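Local coordinates for protein putative glucoamylase (Bacteroides caccae ATCC 43185, PDB 4QT9) that is a putative glucoamylase with an alpha/alpha toroid fold, which probably releases glucose from the ends of alpha-glucans or related saccharides, at residues 208-211 against 212-216; 221-224 against 225-229; 363-366 against 367-371. One frame throughout, in Å; residues are numbered along the deposited sequence.

Interaction 1. Residues 208-211 against 212-216; sequences CMIM and YILAA
Met211 and Tyr212 lie side by side in the first turns of helix 209-217, in a protein with the alpha/alpha toroid fold. The two side chains point the same way. Met211 extends with CG opposite the backbone N (chi1 -176°) and bends at chi3, 49°, which turns its methyl back to the neighbouring ring: CE ends 3.5 Å from CE2 of Tyr212, approaching obliquely. The phenol hydroxyl at the far end of that ring is hydrogen-bonded to Ile202 O and Leu186 N, so the buried hydroxyl is satisfied; these bonds fix the far end of the ring. Ile210 takes another side of the helix. Its CD1 meets CG2 of Ile213 at 4.2 Å, the two side chains crossing at about a right angle, while its CG1 packs against CD1 of Leu214; Phe414 of helix 409-415 touches both Ile210 and Leu214. Helix 135-152 meets Met211 and Ile210 through Val136, Ala139 and Phe140. All the touching residues are buried, and helix 225-232 also touches this helix. The backbone supplies regular i to i+4 bonds, of which Leu214 N to Ile210 O is nearly straight, 2.9 Å long with 170° at the hydrogen.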
loop_
_atom_site.group_PDB
_atom_site.type_symbol
_atom_site.label_atom_id
_atom_site.label_comp_id
_atom_site.label_asym_id
_atom_site.label_seq_id
_atom_site.Cartn_x
_atom_site.Cartn_y
_atom_site.Cartn_z
ATOM N N CYS A 208 2.432 0.723 8.922
ATOM C CA CYS A 208 1.414 -0.214 9.448
ATOM C C CYS A 208 0.246 0.391 10.240
ATOM O O CYS A 208 -0.465 -0.399 10.841
ATOM C CB CYS A 208 2.097 -1.303 10.276
ATOM S SG CYS A 208 3.528 -2.060 9.456
HETATM N N MSE A 209 -0.005 1.724 10.236
HETATM C CA MSE A 209 -1.080 2.293 11.063
HETATM C C MSE A 209 -2.484 1.680 10.790
HETATM O O MSE A 209 -3.177 1.366 11.753
HETATM C CB MSE A 209 -1.160 3.830 10.956
HETATM C CG MSE A 209 -2.097 4.459 12.007
HETATM SE SE MSE A 209 -1.869 6.397 12.061
HETATM C CE MSE A 209 -3.001 6.876 10.617
ATOM N N ILE A 210 -2.888 1.505 9.507
ATOM C CA ILE A 210 -4.197 0.967 9.114
ATOM C C ILE A 210 -4.435 -0.437 9.746
ATOM O O ILE A 210 -5.582 -0.828 9.976
ATOM C CB ILE A 210 -4.383 0.973 7.550
ATOM C CG1 ILE A 210 -5.870 0.907 7.108
ATOM C CG2 ILE A 210 -3.559 -0.117 6.830
ATOM C CD1 ILE A 210 -6.797 2.065 7.674
HETATM N N MSE A 211 -3.360 -1.177 10.046
HETATM C CA MSE A 211 -3.499 -2.498 10.686
HETATM C C MSE A 211 -4.120 -2.360 12.111
HETATM O O MSE A 211 -4.981 -3.153 12.470
HETATM C CB MSE A 211 -2.139 -3.212 10.736
HETATM C CG MSE A 211 -2.225 -4.617 11.302
HETATM SE SE MSE A 211 -0.474 -5.168 11.938
HETATM C CE MSE A 211 -0.020 -3.657 12.979
ATOM N N TYR A 212 -3.693 -1.348 12.894
ATOM C CA TYR A 212 -4.280 -1.060 14.214
ATOM C C TYR A 212 -5.688 -0.495 14.075
ATOM O O TYR A 212 -6.522 -0.784 14.923
ATOM C CB TYR A 212 -3.404 -0.045 14.983
ATOM C CG TYR A 212 -2.259 -0.699 15.715
ATOM C CD1 TYR A 212 -2.424 -1.196 17.001
ATOM C CD2 TYR A 212 -1.018 -0.857 15.109
ATOM C CE1 TYR A 212 -1.384 -1.846 17.661
ATOM C CE2 TYR A 212 0.023 -1.527 15.752
ATOM C CZ TYR A 212 -0.169 -2.028 17.026
ATOM O OH TYR A 212 0.858 -2.643 17.695
ATOM N N ILE A 213 -5.962 0.347 13.045
ATOM C CA ILE A 213 -7.327 0.907 12.870
ATOM C C ILE A 213 -8.312 -0.254 12.547
ATOM O O ILE A 213 -9.362 -0.338 13.184
ATOM C CB ILE A 213 -7.370 2.057 11.819
ATOM C CG1 ILE A 213 -6.717 3.350 12.417
ATOM C CG2 ILE A 213 -8.807 2.343 11.330
ATOM C CD1 ILE A 213 -6.069 4.183 11.435
ATOM N N LEU A 214 -7.954 -1.160 11.619
ATOM C CA LEU A 214 -8.802 -2.325 11.262
ATOM C C LEU A 214 -8.903 -3.330 12.420
ATOM O O LEU A 214 -9.970 -3.891 12.639
ATOM C CB LEU A 214 -8.267 -3.007 10.008
ATOM C CG LEU A 214 -8.371 -2.183 8.733
ATOM C CD1 LEU A 214 -7.655 -2.871 7.606
ATOM C CD2 LEU A 214 -9.842 -1.876 8.377
ATOM N N ALA A 215 -7.823 -3.503 13.208
ATOM C CA ALA A 215 -7.845 -4.364 14.391
ATOM C C ALA A 215 -8.888 -3.868 15.387
ATOM O O ALA A 215 -9.623 -4.676 15.923
ATOM C CB ALA A 215 -6.482 -4.401 15.045
ATOM N N ALA A 216 -9.011 -2.547 15.556
ATOM C CA ALA A 216 -9.984 -1.909 16.442
ATOM C C ALA A 216 -11.394 -1.900 15.844
ATOM O O ALA A 216 -12.357 -1.846 16.583
ATOM C CB ALA A 216 -9.548 -0.484 16.741
#

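Interaction 2. Residues 221-224 against 225-229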
loop_
_atom_site.group_PDB
_atom_site.type_symbol
_atom_site.label_atom_id
_atom_site.label_comp_id
_atom_site.label_asym_id
_atom_site.label_seq_id
_atom_site.Cartn_x
_atom_site.Cartn_y
_atom_site.Cartn_z
ATOM N N HIS A 221 -13.551 -9.841 16.122
ATOM C CA HIS A 221 -12.313 -10.090 16.858
ATOM C C HIS A 221 -11.529 -8.807 17.053
ATOM O O HIS A 221 -10.298 -8.794 16.939
ATOM C CB HIS A 221 -11.468 -11.144 16.116
ATOM C CG HIS A 221 -12.184 -12.449 15.907
ATOM N ND1 HIS A 221 -12.352 -13.354 16.939
ATOM C CD2 HIS A 221 -12.703 -12.978 14.774
ATOM C CE1 HIS A 221 -13.008 -14.378 16.416
ATOM N NE2 HIS A 221 -13.247 -14.189 15.116
ATOM N N GLY A 222 -12.260 -7.731 17.344
ATOM C CA GLY A 222 -11.703 -6.402 17.592
ATOM C C GLY A 222 -10.819 -6.355 18.823
ATOM O O GLY A 222 -11.015 -7.121 19.770
ATOM N N VAL A 223 -9.816 -5.482 18.805
ATOM C CA VAL A 223 -8.901 -5.389 19.923
ATOM C C VAL A 223 -9.264 -4.201 20.841
ATOM O O VAL A 223 -9.838 -3.216 20.357
ATOM C CB VAL A 223 -7.426 -5.292 19.439
ATOM C CG1 VAL A 223 -7.050 -6.496 18.587
ATOM C CG2 VAL A 223 -7.150 -3.984 18.709
ATOM N N PRO A 224 -8.885 -4.259 22.148
ATOM C CA PRO A 224 -9.096 -3.080 23.033
ATOM C C PRO A 224 -8.323 -1.848 22.545
ATOM O O PRO A 224 -7.293 -2.017 21.898
ATOM C CB PRO A 224 -8.536 -3.530 24.382
ATOM C CG PRO A 224 -8.318 -4.981 24.284
ATOM C CD PRO A 224 -8.200 -5.359 22.857
ATOM N N ALA A 225 -8.768 -0.616 22.903
ATOM C CA ALA A 225 -8.061 0.616 22.516
ATOM C C ALA A 225 -6.649 0.650 23.079
ATOM O O ALA A 225 -5.768 1.219 22.438
ATOM C CB ALA A 225 -8.822 1.844 22.960
ATOM N N ALA A 226 -6.419 -0.012 24.236
ATOM C CA ALA A 226 -5.094 -0.085 24.885
ATOM C C ALA A 226 -4.030 -0.662 23.932
ATOM O O ALA A 226 -2.864 -0.272 24.001
ATOM C CB ALA A 226 -5.173 -0.919 26.158
ATOM N N VAL A 227 -4.438 -1.551 23.033
ATOM C CA VAL A 227 -3.544 -2.164 22.033
ATOM C C VAL A 227 -2.942 -1.057 21.151
ATOM O O VAL A 227 -1.737 -1.091 20.906
ATOM C CB VAL A 227 -4.255 -3.271 21.218
ATOM C CG1 VAL A 227 -3.415 -3.734 20.021
ATOM C CG2 VAL A 227 -4.599 -4.447 22.119
ATOM N N TYR A 228 -3.755 -0.052 20.740
ATOM C CA TYR A 228 -3.281 1.100 19.946
ATOM C C TYR A 228 -2.453 2.091 20.795
ATOM O O TYR A 228 -1.405 2.511 20.348
ATOM C CB TYR A 228 -4.475 1.838 19.311
ATOM C CG TYR A 228 -4.109 3.106 18.563
ATOM C CD1 TYR A 228 -3.596 3.052 17.270
ATOM C CD2 TYR A 228 -4.345 4.360 19.118
ATOM C CE1 TYR A 228 -3.273 4.210 16.572
ATOM C CE2 TYR A 228 -4.024 5.527 18.430
ATOM C CZ TYR A 228 -3.466 5.448 17.165
ATOM O OH TYR A 228 -3.118 6.595 16.488
ATOM N N HIS A 229 -2.922 2.469 21.999
ATOM C CA HIS A 229 -2.262 3.450 22.859
ATOM C C HIS A 229 -0.961 2.924 23.493
ATOM O O HIS A 229 0.034 3.670 23.518
ATOM C CB HIS A 229 -3.240 3.957 23.920
ATOM C CG HIS A 229 -4.302 4.826 23.319
ATOM N ND1 HIS A 229 -3.991 6.063 22.753
ATOM C CD2 HIS A 229 -5.612 4.586 23.129
ATOM C CE1 HIS A 229 -5.122 6.532 22.257
ATOM N NE2 HIS A 229 -6.127 5.685 22.467
#
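Val223 and Val227 meet at the start of helix 225-232, in the short connection after helix 209-217, a helix-loop-helix step of this alpha/alpha toroid protein, and their rotamers decide which branches touch. Val227 has CG1 opposite its backbone N (chi1 170°), which leaves CG2 beside that N and near the proline; Val223 places CG2 between its own N and carbonyl carbon. That methyl reaches CB of Val227 at 3.9 Å and CG1 at 4.0 Å, the side chains crossing at about a right angle. The second branch of Val227 meets the ring of Pro224, CG2 to CD 3.8 Å, so the valine meets two consecutive residues of the preceding loop. Pro224 O accepts Val227 N at 3.1 Å, but the donor stands above the carbonyl plane, 53° out of it, as the chain winds into the first turn. Further on, CD2 of Tyr228 lies over the centre of the His229 imidazole, 3.9 Å above its plane. Tyr228 OH is hydrogen-bonded to Asp278 OD2 and His229 ND1 to Tyr280 OH. Arg179 touches Pro224 and Val227 from a loop. Helix 209-217 lies alongside, its Ala215 packing on Val223 and its Tyr212 on Val227 and Tyr228.

Interaction 3. Residues 363-366 against 367-371; sequences YNMG and DKVFG
Tyr363 and Phe370 both carry CG opposite the backbone N (chi1 -173° and -170°), and these torsions bring the two rings together across the turn that links helix 352-364 to the small antiparallel pair 370-371 and 374-375. The tyrosine turns an edge to one face of the phenylalanine in an offset edge-to-face pair: centroids are 5.1 Å apart, planes at 63°, and CE1 of Tyr363 lies 3.5 Å from CE2 of Phe370. The chain leaves helical angles at Gly366, whose positive phi favours glycine. Its carbonyl oxygen is gripped by two amides, Phe370 N at 3.0 Å in the carbonyl plane and Val369 N at 3.2 Å from above it. Met365 packs CB against CG2 of Val369 at 3.7 Å and its methyl CE against CE of Lys368 at 3.6 Å. With an alanine at Phe370, the edge of Tyr363 would probably lose the aromatic face it packs on, and a gap is likely to open beside Thr27 of helix 21-37, which touches both side chains. A water accepts from Lys368 NZ and donates to Met365 O at 2.7 Å. The chemistry is consistent with a turn held by backbone bonds to one carbonyl oxygen and by the aromatic pair.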
loop_
_atom_site.group_PDB
_atom_site.type_symbol
_atom_site.label_atom_id
_atom_site.label_comp_id
_atom_site.label_asym_id
_atom_site.label_seq_id
_atom_site.Cartn_x
_atom_site.Cartn_y
_atom_site.Cartn_z
ATOM N N TYR A 363 7.061 10.702 -17.876
ATOM C CA TYR A 363 6.374 10.388 -19.130
ATOM C C TYR A 363 7.209 10.843 -20.340
ATOM O O TYR A 363 7.342 10.094 -21.301
ATOM C CB TYR A 363 4.999 11.064 -19.148
ATOM C CG TYR A 363 4.148 10.660 -20.330
ATOM C CD1 TYR A 363 3.482 9.438 -20.349
ATOM C CD2 TYR A 363 4.051 11.477 -21.455
ATOM C CE1 TYR A 363 2.752 9.030 -21.468
ATOM C CE2 TYR A 363 3.319 11.082 -22.576
ATOM C CZ TYR A 363 2.675 9.858 -22.580
ATOM O OH TYR A 363 1.937 9.487 -23.680
ATOM N N ASN A 364 7.819 12.033 -20.274
ATOM C CA ASN A 364 8.626 12.561 -21.381
ATOM C C ASN A 364 9.952 11.807 -21.593
ATOM O O ASN A 364 10.535 11.930 -22.672
ATOM C CB ASN A 364 8.880 14.054 -21.202
ATOM C CG ASN A 364 7.660 14.896 -21.505
ATOM O OD1 ASN A 364 6.814 14.551 -22.352
ATOM N ND2 ASN A 364 7.552 16.034 -20.829
HETATM N N MSE A 365 10.390 10.980 -20.616
HETATM C CA MSE A 365 11.607 10.167 -20.766
HETATM C C MSE A 365 11.389 9.004 -21.738
HETATM O O MSE A 365 12.354 8.380 -22.171
HETATM C CB MSE A 365 12.091 9.646 -19.424
HETATM C CG MSE A 365 12.930 10.638 -18.682
HETATM SE SE MSE A 365 13.152 10.001 -16.881
HETATM C CE MSE A 365 14.723 8.917 -17.112
ATOM N N GLY A 366 10.130 8.729 -22.067
ATOM C CA GLY A 366 9.760 7.723 -23.058
ATOM C C GLY A 366 9.614 6.306 -22.569
ATOM O O GLY A 366 9.472 6.057 -21.367
ATOM N N ASP A 367 9.659 5.370 -23.518
ATOM C CA ASP A 367 9.480 3.930 -23.302
ATOM C C ASP A 367 10.476 3.329 -22.306
ATOM O O ASP A 367 10.136 2.338 -21.669
ATOM C CB ASP A 367 9.553 3.157 -24.632
ATOM C CG ASP A 367 8.463 3.509 -25.640
ATOM O OD1 ASP A 367 7.517 4.257 -25.272
ATOM O OD2 ASP A 367 8.543 3.030 -26.792
ATOM N N LYS A 368 11.680 3.908 -22.160
ATOM C CA LYS A 368 12.667 3.365 -21.228
ATOM C C LYS A 368 12.141 3.363 -19.756
ATOM O O LYS A 368 12.595 2.522 -18.982
ATOM C CB LYS A 368 14.026 4.093 -21.359
ATOM C CG LYS A 368 14.147 5.408 -20.606
ATOM C CD LYS A 368 15.248 6.259 -21.183
ATOM C CE LYS A 368 15.708 7.274 -20.207
ATOM N NZ LYS A 368 16.609 8.258 -20.818
ATOM N N VAL A 369 11.190 4.262 -19.381
ATOM C CA VAL A 369 10.634 4.268 -18.000
ATOM C C VAL A 369 9.100 4.050 -18.010
ATOM O O VAL A 369 8.573 3.504 -17.044
ATOM C CB VAL A 369 11.008 5.491 -17.117
ATOM C CG1 VAL A 369 12.512 5.576 -16.867
ATOM C CG2 VAL A 369 10.462 6.794 -17.689
ATOM N N PHE A 370 8.397 4.453 -19.097
ATOM C CA PHE A 370 6.952 4.290 -19.172
ATOM C C PHE A 370 6.615 3.104 -20.081
ATOM O O PHE A 370 6.620 3.237 -21.302
ATOM C CB PHE A 370 6.269 5.598 -19.628
ATOM C CG PHE A 370 4.759 5.585 -19.491
ATOM C CD1 PHE A 370 4.157 5.486 -18.239
ATOM C CD2 PHE A 370 3.942 5.706 -20.611
ATOM C CE1 PHE A 370 2.771 5.491 -18.109
ATOM C CE2 PHE A 370 2.547 5.706 -20.480
ATOM C CZ PHE A 370 1.975 5.608 -19.222
ATOM N N GLY A 371 6.390 1.945 -19.475
ATOM C CA GLY A 371 6.118 0.712 -20.211
ATOM C C GLY A 371 4.658 0.355 -20.430
ATOM O O GLY A 371 3.781 1.208 -20.259
HETATM O O HOH W 1 14.834 9.517 -22.450
#

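Overall arrangement
Along the chain the three contacts come in series, all inside the region characteristic of the putative glucoamylase family. Interactions 1 and 2 are neighbours, with centres 9 Å apart, on the consecutive helices 209-217 and 225-232. They touch directly: Ala215 O lies 3.0 Å from Val223 N, a probable hydrogen bond. Interaction 3, at the end of helix 352-364 and the start of the small antiparallel pair 370-371 and 374-375, lies on the opposite side of the chain's centre, its centre about 37 Å from that of interaction 1 and about 46 Å from that of interaction 2. Two of the contacts thus form one continuous patch of helix packing, while the third shapes a separate helix-to-strand turn, with no direct touch between the two sites.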